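Local coordinates for CurD (PDB 5KP7), which probably works as a hydroxymethylglutaryl-CoA synthase-type condensing enzyme of the thiolase-like superfamily and binds 4'-phosphopantetheine, at residues V76-N81 with T167-F172; C104-I109 with T225-P230; C315-N320 with A381-L386; Y118-L123 with C129-L134. The protein carries 3 engineered substitutions. All coordinates share one frame; numbering follows the deposited sequence. Where two conformers were deposited one is given.

Interactions 1, 2 and 4 form one connected region around the parallel strands 98-104, 161-168 and 130-134. Interactions 1 and 2 have centres 12 Å apart and meet where Asp168 OD1 lies 2.7 Å from Glu106 N, a probable hydrogen bond. Interactions 1 and 4 share helix packing, with Ala79 CB 3.6 Å from Ile119 CD1; interaction 4 joins interaction 2 through Ser105 N and Leu134 O, 3.2 Å apart. Interaction 3 touches none of them, but its segment 315-320 ends at Asn320, which contacts the bound 4'-phosphopantetheine. The side chain of Arg227 in interaction 2 lies about 8 Å from that ligand, whereas interaction 4 is remote from it.

Interaction 1: residues V76-N81 with T167-F172; sequences VSYAVN and TDISRF
The side chain of Ile169 lies over one face of the Tyr78 ring, crossing it at about a right angle. Its CG1 stands 4.2 Å from the ring centroid of Tyr78 and only 11° off the ring normal, which is the geometry of a CH-pi contact. Beyond CG1 the isoleucine runs on extended (chi2 177°), and this carries CD1 outward from the ring centre until it rests 3.6 Å from Tyr78 CD1 and 3.8 Å from Tyr78 CE1. The two outer carbons of Ile169 thus cover both the middle and one flank of the ring. Replacing Tyr78 by an alanine would probably open a gap beneath CG1 and CD1 of Ile169 and leave that branch free to turn.

Two residues before Ile169, Thr167 packs on the helix through CB, CG2 and OG1. Thr167 CB and CG2 both lie 4.0 Å from Ala79 CB; the small alanine is consistent with the close backbones, 5.7 Å between the CA atoms of Ala79 and Thr167. With OG1 placed opposite the backbone N (chi1 -179°), the hydroxyl is directed at the helix; it passes 3.6 Å from Tyr78 CB, but its hydrogen bond goes to the carbonyl O of Pro75, at the start of the same helix.

Ala196 of strand 195-202 touches both Tyr78 and Thr167. All four contact residues are buried, as expected for helix 75-89 lying against the central mixed sheet of the thiolase-like fold.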
loop_
_atom_site.group_PDB
_atom_site.type_symbol
_atom_site.label_atom_id
_atom_site.label_comp_id
_atom_site.label_asym_id
_atom_site.label_seq_id
_atom_site.Cartn_x
_atom_site.Cartn_y
_atom_site.Cartn_z
ATOM N N VAL A 76 -0.103 -1.891 -17.119
ATOM C CA VAL A 76 -0.716 -3.002 -17.847
ATOM C C VAL A 76 0.167 -4.238 -17.785
ATOM O O VAL A 76 -0.293 -5.328 -17.476
ATOM C CB VAL A 76 -1.003 -2.618 -19.334
ATOM C CG1 VAL A 76 -1.474 -3.823 -20.140
ATOM C CG2 VAL A 76 -2.032 -1.488 -19.410
ATOM N N SER A 77 1.444 -4.096 -18.135
ATOM C CA SER A 77 2.341 -5.228 -18.116
ATOM C C SER A 77 2.504 -5.787 -16.698
ATOM O O SER A 77 2.499 -7.008 -16.525
ATOM C CB SER A 77 3.680 -4.903 -18.802
ATOM O OG SER A 77 4.532 -4.094 -18.040
ATOM N N TYR A 78 2.553 -4.907 -15.690
ATOM C CA TYR A 78 2.597 -5.358 -14.310
ATOM C C TYR A 78 1.335 -6.186 -14.000
ATOM O O TYR A 78 1.427 -7.261 -13.384
ATOM C CB TYR A 78 2.713 -4.156 -13.359
ATOM C CG TYR A 78 4.107 -3.860 -12.893
ATOM C CD1 TYR A 78 5.091 -3.416 -13.776
ATOM C CD2 TYR A 78 4.468 -4.018 -11.552
ATOM C CE1 TYR A 78 6.385 -3.144 -13.324
ATOM C CE2 TYR A 78 5.745 -3.748 -11.114
ATOM C CZ TYR A 78 6.689 -3.285 -11.976
ATOM O OH TYR A 78 7.968 -3.054 -11.476
ATOM N N ALA A 79 0.175 -5.657 -14.381
ATOM C CA ALA A 79 -1.098 -6.320 -14.140
ATOM C C ALA A 79 -1.201 -7.686 -14.788
ATOM O O ALA A 79 -1.659 -8.658 -14.163
ATOM C CB ALA A 79 -2.255 -5.447 -14.598
ATOM N N VAL A 80 -0.807 -7.776 -16.066
ATOM C CA VAL A 80 -0.843 -9.037 -16.775
ATOM C C VAL A 80 0.100 -10.061 -16.121
ATOM O O VAL A 80 -0.258 -11.223 -15.965
ATOM C CB VAL A 80 -0.564 -8.841 -18.285
ATOM C CG1 VAL A 80 -0.370 -10.193 -18.984
ATOM C CG2 VAL A 80 -1.684 -8.024 -18.935
ATOM N N ASN A 81 1.308 -9.638 -15.745
ATOM C CA ASN A 81 2.226 -10.529 -15.067
ATOM C C ASN A 81 1.706 -11.015 -13.709
ATOM O O ASN A 81 1.961 -12.180 -13.329
ATOM C CB ASN A 81 3.603 -9.881 -14.973
ATOM C CG ASN A 81 4.287 -9.798 -16.327
ATOM O OD1 ASN A 81 4.200 -10.716 -17.129
ATOM N ND2 ASN A 81 5.002 -8.719 -16.569
ATOM N N THR A 167 -2.824 -2.408 -9.612
ATOM C CA THR A 167 -1.533 -2.212 -10.279
ATOM C C THR A 167 -1.105 -0.770 -10.211
ATOM O O THR A 167 -1.911 0.128 -10.482
ATOM C CB THR A 167 -1.572 -2.708 -11.756
ATOM O OG1 THR A 167 -0.297 -2.523 -12.331
ATOM C CG2 THR A 167 -2.636 -1.986 -12.566
ATOM N N ASP A 168 0.139 -0.523 -9.814
ATOM C CA ASP A 168 0.661 0.850 -9.716
ATOM C C ASP A 168 2.187 0.853 -9.885
ATOM O O ASP A 168 2.862 -0.103 -9.480
ATOM C CB ASP A 168 0.253 1.523 -8.394
ATOM C CG ASP A 168 -1.150 2.154 -8.442
ATOM O OD1 ASP A 168 -1.401 3.022 -9.290
ATOM O OD2 ASP A 168 -1.993 1.777 -7.608
ATOM N N ILE A 169 2.696 1.912 -10.518
ATOM C CA ILE A 169 4.128 2.144 -10.652
ATOM C C ILE A 169 4.401 3.551 -10.193
ATOM O O ILE A 169 3.506 4.375 -10.157
ATOM C CB ILE A 169 4.568 1.954 -12.102
ATOM C CG1 ILE A 169 4.347 0.484 -12.455
ATOM C CG2 ILE A 169 6.007 2.392 -12.334
ATOM C CD1 ILE A 169 4.653 0.168 -13.836
ATOM N N SER A 170 5.644 3.835 -9.870
ATOM C CA SER A 170 6.052 5.210 -9.478
ATOM C C SER A 170 7.047 5.731 -10.492
ATOM O O SER A 170 8.248 5.591 -10.306
ATOM C CB SER A 170 6.685 5.147 -8.084
ATOM O OG SER A 170 5.715 4.697 -7.149
ATOM N N ARG A 171 6.554 6.300 -11.582
ATOM C CA ARG A 171 7.447 6.728 -12.673
ATOM C C ARG A 171 7.872 8.178 -12.521
ATOM O O ARG A 171 7.462 9.049 -13.291
ATOM C CB ARG A 171 6.867 6.417 -14.062
ATOM C CG ARG A 171 7.999 5.863 -14.929
ATOM C CD ARG A 171 7.752 5.813 -16.359
ATOM N NE ARG A 171 6.667 4.956 -16.800
ATOM C CZ ARG A 171 6.751 3.664 -17.097
ATOM N NH1 ARG A 171 7.859 2.927 -16.854
ATOM N NH2 ARG A 171 5.659 3.081 -17.605
ATOM N N PHE A 172 8.740 8.401 -11.536
ATOM C CA PHE A 172 9.389 9.690 -11.313
ATOM C C PHE A 172 10.316 10.086 -12.454
ATOM O O PHE A 172 11.095 9.251 -12.927
ATOM C CB PHE A 172 10.223 9.649 -10.037
ATOM C CG PHE A 172 9.441 9.266 -8.822
ATOM C CD1 PHE A 172 8.201 9.862 -8.562
ATOM C CD2 PHE A 172 9.925 8.289 -7.945
ATOM C CE1 PHE A 172 7.460 9.500 -7.448
ATOM C CE2 PHE A 172 9.188 7.946 -6.815
ATOM C CZ PHE A 172 7.961 8.560 -6.571
#

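Interaction 2: residues C104-I109 with T225-P230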
loop_
_atom_site.group_PDB
_atom_site.type_symbol
_atom_site.label_atom_id
_atom_site.label_comp_id
_atom_site.label_asym_id
_atom_site.label_seq_id
_atom_site.Cartn_x
_atom_site.Cartn_y
_atom_site.Cartn_z
ATOM N N CYS A 104 -7.546 -1.491 -10.723
ATOM C CA CYS A 104 -7.551 -0.526 -9.612
ATOM C C CYS A 104 -6.214 0.139 -9.606
ATOM O O CYS A 104 -5.171 -0.541 -9.462
ATOM C CB CYS A 104 -7.808 -1.264 -8.298
ATOM S SG CYS A 104 -9.378 -2.184 -8.317
ATOM N N SER A 105 -6.176 1.442 -9.823
ATOM C CA SER A 105 -4.890 2.093 -10.083
ATOM C C SER A 105 -4.981 3.608 -9.853
ATOM O O SER A 105 -6.075 4.180 -9.990
ATOM C CB SER A 105 -4.424 1.795 -11.533
ATOM O OG SER A 105 -3.091 2.243 -11.741
ATOM N N GLU A 106 -3.839 4.205 -9.555
ATOM C CA GLU A 106 -3.646 5.654 -9.611
ATOM C C GLU A 106 -2.537 6.005 -10.606
ATOM O O GLU A 106 -2.001 7.121 -10.581
ATOM C CB GLU A 106 -3.440 6.264 -8.227
ATOM C CG GLU A 106 -2.286 5.673 -7.430
ATOM C CD GLU A 106 -2.473 5.909 -5.936
ATOM O OE1 GLU A 106 -3.121 5.087 -5.261
ATOM O OE2 GLU A 106 -1.976 6.919 -5.452
ATOM N N SER A 107 -2.251 5.067 -11.519
ATOM C CA SER A 107 -1.180 5.162 -12.515
ATOM C C SER A 107 -1.760 4.981 -13.899
ATOM O O SER A 107 -1.117 4.357 -14.796
ATOM C CB SER A 107 -0.098 4.060 -12.239
ATOM O OG SER A 107 0.408 4.129 -10.948
ATOM N N GLY A 108 -2.967 5.495 -14.129
ATOM C CA GLY A 108 -3.661 5.285 -15.429
ATOM C C GLY A 108 -2.942 5.879 -16.616
ATOM O O GLY A 108 -2.071 6.746 -16.475
ATOM N N ILE A 109 -3.262 5.346 -17.785
ATOM C CA ILE A 109 -2.571 5.699 -19.030
ATOM C C ILE A 109 -3.452 6.462 -20.018
ATOM O O ILE A 109 -2.988 6.808 -21.115
ATOM C CB ILE A 109 -1.959 4.465 -19.711
ATOM C CG1 ILE A 109 -3.028 3.456 -20.102
ATOM C CG2 ILE A 109 -0.881 3.879 -18.818
ATOM C CD1 ILE A 109 -2.531 2.321 -21.005
ATOM N N THR A 225 -2.504 13.946 0.250
ATOM C CA THR A 225 -1.645 13.821 -0.918
ATOM C C THR A 225 -2.566 13.727 -2.100
ATOM O O THR A 225 -3.727 13.333 -1.944
ATOM C CB THR A 225 -0.737 12.579 -0.933
ATOM O OG1 THR A 225 -1.473 11.435 -1.280
ATOM C CG2 THR A 225 -0.002 12.323 0.367
ATOM N N CYS A 226 -2.040 14.072 -3.270
ATOM C CA CYS A 226 -2.842 13.962 -4.502
ATOM C C CYS A 226 -1.866 13.817 -5.674
ATOM O O CYS A 226 -0.651 13.822 -5.482
ATOM C CB CYS A 226 -3.754 15.181 -4.656
ATOM S SG CYS A 226 -2.863 16.721 -4.759
ATOM N N ARG A 227 -2.415 13.612 -6.874
ATOM C CA ARG A 227 -1.633 13.410 -8.086
ATOM C C ARG A 227 -2.239 14.279 -9.169
ATOM O O ARG A 227 -2.923 13.800 -10.101
ATOM C CB ARG A 227 -1.661 11.947 -8.485
ATOM C CG ARG A 227 -0.941 11.037 -7.517
ATOM C CD ARG A 227 -1.089 9.603 -8.003
ATOM N NE ARG A 227 -0.516 8.657 -7.058
ATOM C CZ ARG A 227 0.768 8.365 -6.980
ATOM N NH1 ARG A 227 1.642 8.955 -7.780
ATOM N NH2 ARG A 227 1.182 7.484 -6.071
ATOM N N PRO A 228 -2.012 15.586 -9.068
ATOM C CA PRO A 228 -2.669 16.528 -9.948
ATOM C C PRO A 228 -1.995 16.646 -11.288
ATOM O O PRO A 228 -2.562 17.258 -12.177
ATOM C CB PRO A 228 -2.570 17.854 -9.167
ATOM C CG PRO A 228 -1.284 17.692 -8.418
ATOM C CD PRO A 228 -1.240 16.259 -8.013
ATOM N N ASN A 229 -0.784 16.116 -11.414
ATOM C CA ASN A 229 -0.092 16.054 -12.694
ATOM C C ASN A 229 0.317 14.608 -12.951
ATOM O O ASN A 229 0.456 13.808 -12.024
ATOM C CB ASN A 229 1.183 16.888 -12.676
ATOM C CG ASN A 229 0.936 18.351 -12.401
ATOM O OD1 ASN A 229 0.477 19.073 -13.276
ATOM N ND2 ASN A 229 1.321 18.805 -11.205
ATOM N N PRO A 230 0.499 14.263 -14.230
ATOM C CA PRO A 230 0.975 12.918 -14.511
ATOM C C PRO A 230 2.367 12.668 -13.959
ATOM O O PRO A 230 3.163 13.610 -13.802
ATOM C CB PRO A 230 1.014 12.858 -16.049
ATOM C CG PRO A 230 0.389 14.086 -16.566
ATOM C CD PRO A 230 0.335 15.089 -15.433
#
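Glu106 and Arg227 meet through one carboxylate oxygen and one edge of the guanidinium. Arg227 NE donates to Glu106 OE2 over 2.8 Å with an N-H...O angle of 162°, and the oxygen sits almost in the guanidinium plane. Arg227 NH2 adds a weak second bond to the same oxygen at 3.3 Å. Both donors therefore fall on OE2, which receives NE on its anti lone pair, while OE1 is turned away from the arginine. The two flat groups are nearly perpendicular, 82° apart, unlike the coplanar pairing in which two oxygens face two nitrogens.

The torsions explain this shape. Glu106 holds CG between its backbone N and carbonyl carbon (chi1 56°), and beyond it the chain extends across the arginine, so that CG itself passes 3.5 Å from Arg227 NE. Arg227 is stretched from CG to NE, and a sharp turn at its last torsion brings the NE edge onto OE2. A leucine in place of Arg227 would leave OE2 without both of these N-H donors, and the carboxylate would probably become freer to turn.

The bridge joins the loop after strand 98-104 to segment 225-230, with the arginine side chain about 6 Å from that of pocket residue Asn320. Met322 touches both partners, and Arg227 NH2 has a long, weak ion pair with Glu233 OE1.

With one short, nearly straight bond and one weak one on a single oxygen, between partly exposed residues, the bridge probably depends mainly on NE and is likely to be moderated by solvent.

Interaction 3: residues C315-N320 with A381-L386; sequences CQQVGN and ADRYSL
Hydrogen bonding dominates where Arg383 grips the carbonyl of Gln317 with both terminal nitrogens. NH2 of Arg383 reaches Gln317 O at 2.9 Å and NH1 of Arg383 reaches the same atom at 3.0 Å, with N-H...O angles of 149° and 140°. The oxygen lies close to the guanidinium plane. Seen from the carbonyl the fit is less regular, since both nitrogens come from the same face of its plane and NH1 stands well above it. A kink at chi3 of Arg383 (-61°) helps turn this fork end-on toward the helix.

A water extends the grip: it accepts from Arg383 NH2 at 2.9 Å and donates to Gln317 OE1 at 2.8 Å, so the same two residues are joined through backbone and side chain. NE is also engaged by Leu380 O and NH1 additionally by Gly37 O, which probably helps offset the burial of the guanidinium, along with a long, weak ion pair from NH2 to Glu65 OE1.

The receiving carbonyl lies in the last turn of helix 309-318, where a positive group would probably be favoured by the helix's polarity. Gly319, two residues on, is the first to leave helical angles, with positive phi; a CB there would jam against Val318 O. The chain then reaches Asn320, which touches the bound 4'-phosphopantetheine. Arg383 leads into strand 384-385, an outer strand of a small three-stranded sheet with 40-43 and 65-67.

Van der Waals contacts are modest. Val318 CG2 approaches Arg383 NH1 obliquely at 3.9 Å, while Gln317 CB lies 3.8 Å from Arg383 NH2. Ala67 of strand 65-67 packs against both Val318 and Arg383.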
loop_
_atom_site.group_PDB
_atom_site.type_symbol
_atom_site.label_atom_id
_atom_site.label_comp_id
_atom_site.label_asym_id
_atom_site.label_seq_id
_atom_site.Cartn_x
_atom_site.Cartn_y
_atom_site.Cartn_z
ATOM N N CYS A 315 5.986 -6.457 1.962
ATOM C CA CYS A 315 5.887 -5.000 1.783
ATOM C C CYS A 315 7.265 -4.341 1.829
ATOM O O CYS A 315 7.542 -3.436 1.025
ATOM C CB CYS A 315 4.934 -4.403 2.833
ATOM S SG CYS A 315 3.222 -4.895 2.589
ATOM N N GLN A 316 8.136 -4.822 2.717
ATOM C CA GLN A 316 9.504 -4.295 2.868
ATOM C C GLN A 316 10.389 -4.526 1.659
ATOM O O GLN A 316 11.452 -3.919 1.588
ATOM C CB GLN A 316 10.240 -4.942 4.053
ATOM C CG GLN A 316 9.673 -4.575 5.378
ATOM C CD GLN A 316 10.483 -5.226 6.503
ATOM O OE1 GLN A 316 10.694 -6.460 6.539
ATOM N NE2 GLN A 316 10.980 -4.408 7.392
ATOM N N GLN A 317 10.005 -5.478 0.805
ATOM C CA GLN A 317 10.762 -5.856 -0.376
ATOM C C GLN A 317 10.308 -5.149 -1.658
ATOM O O GLN A 317 10.999 -5.193 -2.665
ATOM C CB GLN A 317 10.672 -7.372 -0.571
ATOM C CG GLN A 317 11.376 -8.115 0.555
ATOM C CD GLN A 317 11.277 -9.607 0.365
ATOM O OE1 GLN A 317 11.879 -10.163 -0.562
ATOM N NE2 GLN A 317 10.506 -10.266 1.213
ATOM N N VAL A 318 9.147 -4.511 -1.611
ATOM C CA VAL A 318 8.594 -3.838 -2.790
ATOM C C VAL A 318 8.376 -2.343 -2.590
ATOM O O VAL A 318 8.392 -1.576 -3.578
ATOM C CB VAL A 318 7.277 -4.547 -3.186
ATOM C CG1 VAL A 318 6.661 -3.929 -4.366
ATOM C CG2 VAL A 318 7.550 -5.992 -3.544
ATOM N N GLY A 319 8.151 -1.906 -1.360
ATOM C CA GLY A 319 7.838 -0.495 -1.075
ATOM C C GLY A 319 6.342 -0.258 -1.139
ATOM O O GLY A 319 5.543 -1.208 -1.160
ATOM N N ASN A 320 5.927 1.001 -1.157
ATOM C CA ASN A 320 4.502 1.297 -1.253
ATOM C C ASN A 320 4.091 1.065 -2.719
ATOM O O ASN A 320 4.607 1.757 -3.615
ATOM C CB ASN A 320 4.292 2.772 -0.890
ATOM C CG ASN A 320 2.845 3.204 -0.909
ATOM O OD1 ASN A 320 1.937 2.421 -1.144
ATOM N ND2 ASN A 320 2.629 4.464 -0.580
ATOM N N ALA A 381 13.115 -12.716 -4.434
ATOM C CA ALA A 381 14.551 -12.881 -4.299
ATOM C C ALA A 381 15.279 -12.913 -5.648
ATOM O O ALA A 381 16.475 -12.622 -5.676
ATOM C CB ALA A 381 14.889 -14.140 -3.482
ATOM N N ASP A 382 14.589 -13.275 -6.737
ATOM C CA ASP A 382 15.210 -13.432 -8.053
ATOM C C ASP A 382 15.290 -12.132 -8.870
ATOM O O ASP A 382 15.853 -12.141 -9.977
ATOM C CB ASP A 382 14.481 -14.539 -8.851
ATOM C CG ASP A 382 15.263 -15.008 -10.099
ATOM O OD1 ASP A 382 16.495 -15.127 -10.042
ATOM O OD2 ASP A 382 14.622 -15.219 -11.149
ATOM N N ARG A 383 14.790 -11.008 -8.337
ATOM C CA ARG A 383 14.844 -9.746 -9.072
ATOM C C ARG A 383 16.274 -9.213 -9.174
ATOM O O ARG A 383 17.136 -9.495 -8.307
ATOM C CB ARG A 383 13.961 -8.690 -8.380
ATOM C CG ARG A 383 12.489 -9.098 -8.337
ATOM C CD ARG A 383 11.633 -8.152 -7.504
ATOM N NE ARG A 383 12.122 -8.148 -6.128
ATOM C CZ ARG A 383 11.800 -7.245 -5.204
ATOM N NH1 ARG A 383 10.927 -6.282 -5.487
ATOM N NH2 ARG A 383 12.385 -7.308 -4.001
ATOM N N TYR A 384 16.495 -8.391 -10.199
ATOM C CA TYR A 384 17.789 -7.728 -10.404
ATOM C C TYR A 384 18.005 -6.659 -9.350
ATOM O O TYR A 384 17.118 -5.869 -9.073
ATOM C CB TYR A 384 17.821 -7.088 -11.787
ATOM C CG TYR A 384 19.173 -6.573 -12.223
ATOM C CD1 TYR A 384 19.541 -5.255 -11.968
ATOM C CD2 TYR A 384 20.058 -7.386 -12.911
ATOM C CE1 TYR A 384 20.766 -4.762 -12.380
ATOM C CE2 TYR A 384 21.290 -6.900 -13.327
ATOM C CZ TYR A 384 21.634 -5.585 -13.053
ATOM O OH TYR A 384 22.868 -5.076 -13.462
ATOM N N SER A 385 19.180 -6.668 -8.726
ATOM C CA SER A 385 19.494 -5.668 -7.702
ATOM C C SER A 385 20.228 -4.502 -8.356
ATOM O O SER A 385 21.400 -4.667 -8.732
ATOM C CB SER A 385 20.376 -6.280 -6.606
ATOM O OG SER A 385 20.578 -5.315 -5.588
ATOM N N LEU A 386 19.571 -3.347 -8.470
ATOM C CA LEU A 386 20.142 -2.174 -9.152
ATOM C C LEU A 386 21.265 -1.509 -8.355
ATOM O O LEU A 386 21.166 -1.380 -7.145
ATOM C CB LEU A 386 19.085 -1.097 -9.362
ATOM C CG LEU A 386 17.918 -1.449 -10.290
ATOM C CD1 LEU A 386 16.807 -0.439 -10.119
ATOM C CD2 LEU A 386 18.376 -1.501 -11.740
HETATM O O HOH W 1 13.827 -8.994 -2.185
#

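Interaction 4: residues Y118-L123 with C129-L134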
loop_
_atom_site.group_PDB
_atom_site.type_symbol
_atom_site.label_atom_id
_atom_site.label_comp_id
_atom_site.label_asym_id
_atom_site.label_seq_id
_atom_site.Cartn_x
_atom_site.Cartn_y
_atom_site.Cartn_z
ATOM N N TYR A 118 -6.765 -3.791 -22.370
ATOM C CA TYR A 118 -5.477 -4.436 -22.682
ATOM C C TYR A 118 -5.285 -5.710 -21.904
ATOM O O TYR A 118 -4.820 -6.705 -22.432
ATOM C CB TYR A 118 -4.321 -3.495 -22.367
ATOM C CG TYR A 118 -4.155 -2.335 -23.313
ATOM C CD1 TYR A 118 -3.708 -2.541 -24.614
ATOM C CD2 TYR A 118 -4.288 -1.037 -22.887
ATOM C CE1 TYR A 118 -3.498 -1.475 -25.479
ATOM C CE2 TYR A 118 -4.080 0.042 -23.746
ATOM C CZ TYR A 118 -3.682 -0.202 -25.055
ATOM O OH TYR A 118 -3.458 0.870 -25.905
ATOM N N ILE A 119 -5.669 -5.697 -20.633
ATOM C CA ILE A 119 -5.522 -6.863 -19.773
ATOM C C ILE A 119 -6.353 -8.034 -20.306
ATOM O O ILE A 119 -5.870 -9.164 -20.449
ATOM C CB ILE A 119 -5.833 -6.511 -18.308
ATOM C CG1 ILE A 119 -4.747 -5.583 -17.745
ATOM C CG2 ILE A 119 -5.950 -7.755 -17.453
ATOM C CD1 ILE A 119 -5.189 -4.751 -16.555
ATOM N N GLN A 120 -7.602 -7.765 -20.659
ATOM C CA GLN A 120 -8.455 -8.775 -21.271
ATOM C C GLN A 120 -7.832 -9.367 -22.543
ATOM O O GLN A 120 -7.859 -10.593 -22.746
ATOM C CB GLN A 120 -9.820 -8.167 -21.567
ATOM C CG GLN A 120 -10.818 -9.077 -22.291
ATOM C CD GLN A 120 -11.597 -8.342 -23.367
ATOM O OE1 GLN A 120 -11.088 -7.410 -24.001
ATOM N NE2 GLN A 120 -12.844 -8.723 -23.549
ATOM N N GLU A 121 -7.319 -8.500 -23.397
ATOM C CA GLU A 121 -6.697 -8.910 -24.665
ATOM C C GLU A 121 -5.543 -9.883 -24.446
ATOM O O GLU A 121 -5.486 -10.978 -25.037
ATOM C CB GLU A 121 -6.200 -7.674 -25.418
ATOM C CG GLU A 121 -5.462 -7.932 -26.724
ATOM C CD GLU A 121 -6.319 -8.551 -27.798
ATOM O OE1 GLU A 121 -7.557 -8.373 -27.799
ATOM O OE2 GLU A 121 -5.749 -9.216 -28.699
ATOM N N TYR A 122 -4.613 -9.483 -23.601
ATOM C CA TYR A 122 -3.398 -10.272 -23.427
ATOM C C TYR A 122 -3.583 -11.499 -22.554
ATOM O O TYR A 122 -2.821 -12.446 -22.668
ATOM C CB TYR A 122 -2.248 -9.372 -22.961
ATOM C CG TYR A 122 -1.721 -8.557 -24.109
ATOM C CD1 TYR A 122 -2.269 -7.313 -24.412
ATOM C CD2 TYR A 122 -0.653 -9.008 -24.873
ATOM C CE1 TYR A 122 -1.816 -6.549 -25.492
ATOM C CE2 TYR A 122 -0.178 -8.244 -25.942
ATOM C CZ TYR A 122 -0.751 -7.017 -26.247
ATOM O OH TYR A 122 -0.262 -6.247 -27.304
ATOM N N LEU A 123 -4.626 -11.551 -21.735
ATOM C CA LEU A 123 -4.928 -12.770 -20.980
ATOM C C LEU A 123 -5.882 -13.692 -21.743
ATOM O O LEU A 123 -6.099 -14.810 -21.318
ATOM C CB LEU A 123 -5.527 -12.434 -19.624
ATOM C CG LEU A 123 -4.592 -11.769 -18.586
ATOM C CD1 LEU A 123 -5.416 -11.362 -17.372
ATOM C CD2 LEU A 123 -3.439 -12.642 -18.171
ATOM N N CYS A 129 -17.678 -9.620 -21.088
ATOM C CA CYS A 129 -16.978 -9.249 -19.862
ATOM C C CYS A 129 -17.112 -7.736 -19.665
ATOM O O CYS A 129 -16.722 -6.972 -20.553
ATOM C CB CYS A 129 -15.494 -9.575 -20.035
ATOM S SG CYS A 129 -14.543 -9.483 -18.512
ATOM N N ARG A 130 -17.607 -7.316 -18.503
ATOM C CA ARG A 130 -17.590 -5.906 -18.137
ATOM C C ARG A 130 -16.164 -5.504 -17.781
ATOM O O ARG A 130 -15.500 -6.244 -17.051
ATOM C CB ARG A 130 -18.471 -5.680 -16.913
ATOM C CG ARG A 130 -19.940 -5.972 -17.102
ATOM C CD ARG A 130 -20.686 -5.504 -15.874
ATOM N NE ARG A 130 -22.144 -5.577 -15.980
ATOM C CZ ARG A 130 -22.964 -6.237 -15.146
ATOM N NH1 ARG A 130 -22.513 -7.017 -14.168
ATOM N NH2 ARG A 130 -24.271 -6.130 -15.308
ATOM N N MET A 131 -15.707 -4.340 -18.251
ATOM C CA MET A 131 -14.330 -3.900 -18.065
ATOM C C MET A 131 -14.315 -2.437 -17.682
ATOM O O MET A 131 -14.942 -1.615 -18.349
ATOM C CB MET A 131 -13.552 -4.092 -19.375
ATOM C CG MET A 131 -13.284 -5.534 -19.700
ATOM S SD MET A 131 -12.370 -5.751 -21.239
ATOM C CE MET A 131 -13.681 -5.411 -22.411
ATOM N N PHE A 132 -13.632 -2.104 -16.595
ATOM C CA PHE A 132 -13.492 -0.712 -16.188
ATOM C C PHE A 132 -12.339 -0.555 -15.207
ATOM O O PHE A 132 -11.753 -1.559 -14.751
ATOM C CB PHE A 132 -14.824 -0.114 -15.649
ATOM C CG PHE A 132 -15.449 -0.898 -14.561
ATOM C CD1 PHE A 132 -15.131 -0.629 -13.243
ATOM C CD2 PHE A 132 -16.369 -1.883 -14.845
ATOM C CE1 PHE A 132 -15.709 -1.369 -12.210
ATOM C CE2 PHE A 132 -16.960 -2.624 -13.822
ATOM C CZ PHE A 132 -16.630 -2.354 -12.505
ATOM N N GLU A 133 -12.022 0.701 -14.902
ATOM C CA GLU A 133 -10.908 1.071 -14.017
ATOM C C GLU A 133 -11.447 1.923 -12.870
ATOM O O GLU A 133 -12.282 2.796 -13.086
ATOM C CB GLU A 133 -9.855 1.811 -14.836
ATOM C CG GLU A 133 -8.535 2.091 -14.155
ATOM C CD GLU A 133 -7.508 2.690 -15.100
ATOM O OE1 GLU A 133 -6.862 3.655 -14.664
ATOM O OE2 GLU A 133 -7.347 2.217 -16.270
ATOM N N LEU A 134 -10.911 1.703 -11.675
ATOM C CA LEU A 134 -11.420 2.290 -10.469
ATOM C C LEU A 134 -10.318 3.091 -9.775
ATOM O O LEU A 134 -9.194 2.577 -9.635
ATOM C CB LEU A 134 -11.934 1.157 -9.581
ATOM C CG LEU A 134 -12.765 1.583 -8.391
ATOM C CD1 LEU A 134 -13.707 0.463 -8.000
ATOM C CD2 LEU A 134 -11.882 1.982 -7.216
#
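Gln120 and Met131 carry most of the buried surface, with a smaller share from Cys129. The thioether of Met131 lies across the amide of Gln120, SD and CE both to one side of the amide plane. SD stands 3.4 Å from Gln120 CD, nearly straight above that carbon, and CE of Met131 is 3.6 Å from both Gln120 OE1 and Gln120 NE2. Those equal separations place the methyl between the two amide arms. SD also comes 3.5 Å from Gln120 CB, so the sulfur follows the glutamine from its first carbon to its end. This is close van der Waals packing.

Conformation makes the overlap possible. Gln120 sends CG opposite its backbone N (chi1 177°) and then bends at chi2, turning one face of the amide to the sulfur of Met131, the two chains crossing at about a right angle, while the turn at the last torsion of Met131 (chi3 -75°) folds CE over the amide. The polar end has its own partner: Gln120 NE2 donates to Ser126 O in the connection between helix and strand. Cys129 contributes at the margin, its CB 4.5 Å from Gln120 NE2, and its side chain also touches Val101.

On the same helix, Ile119 reaches Thr103 of strand 98-104 and Leu123 packs on Ala83 of helix 75-89. Strand 130-134, outermost in the mixed sheet within this chain, runs parallel to 98-104, with helix 115-123 between them in sequence and packed beside them: a beta-alpha-beta crossover.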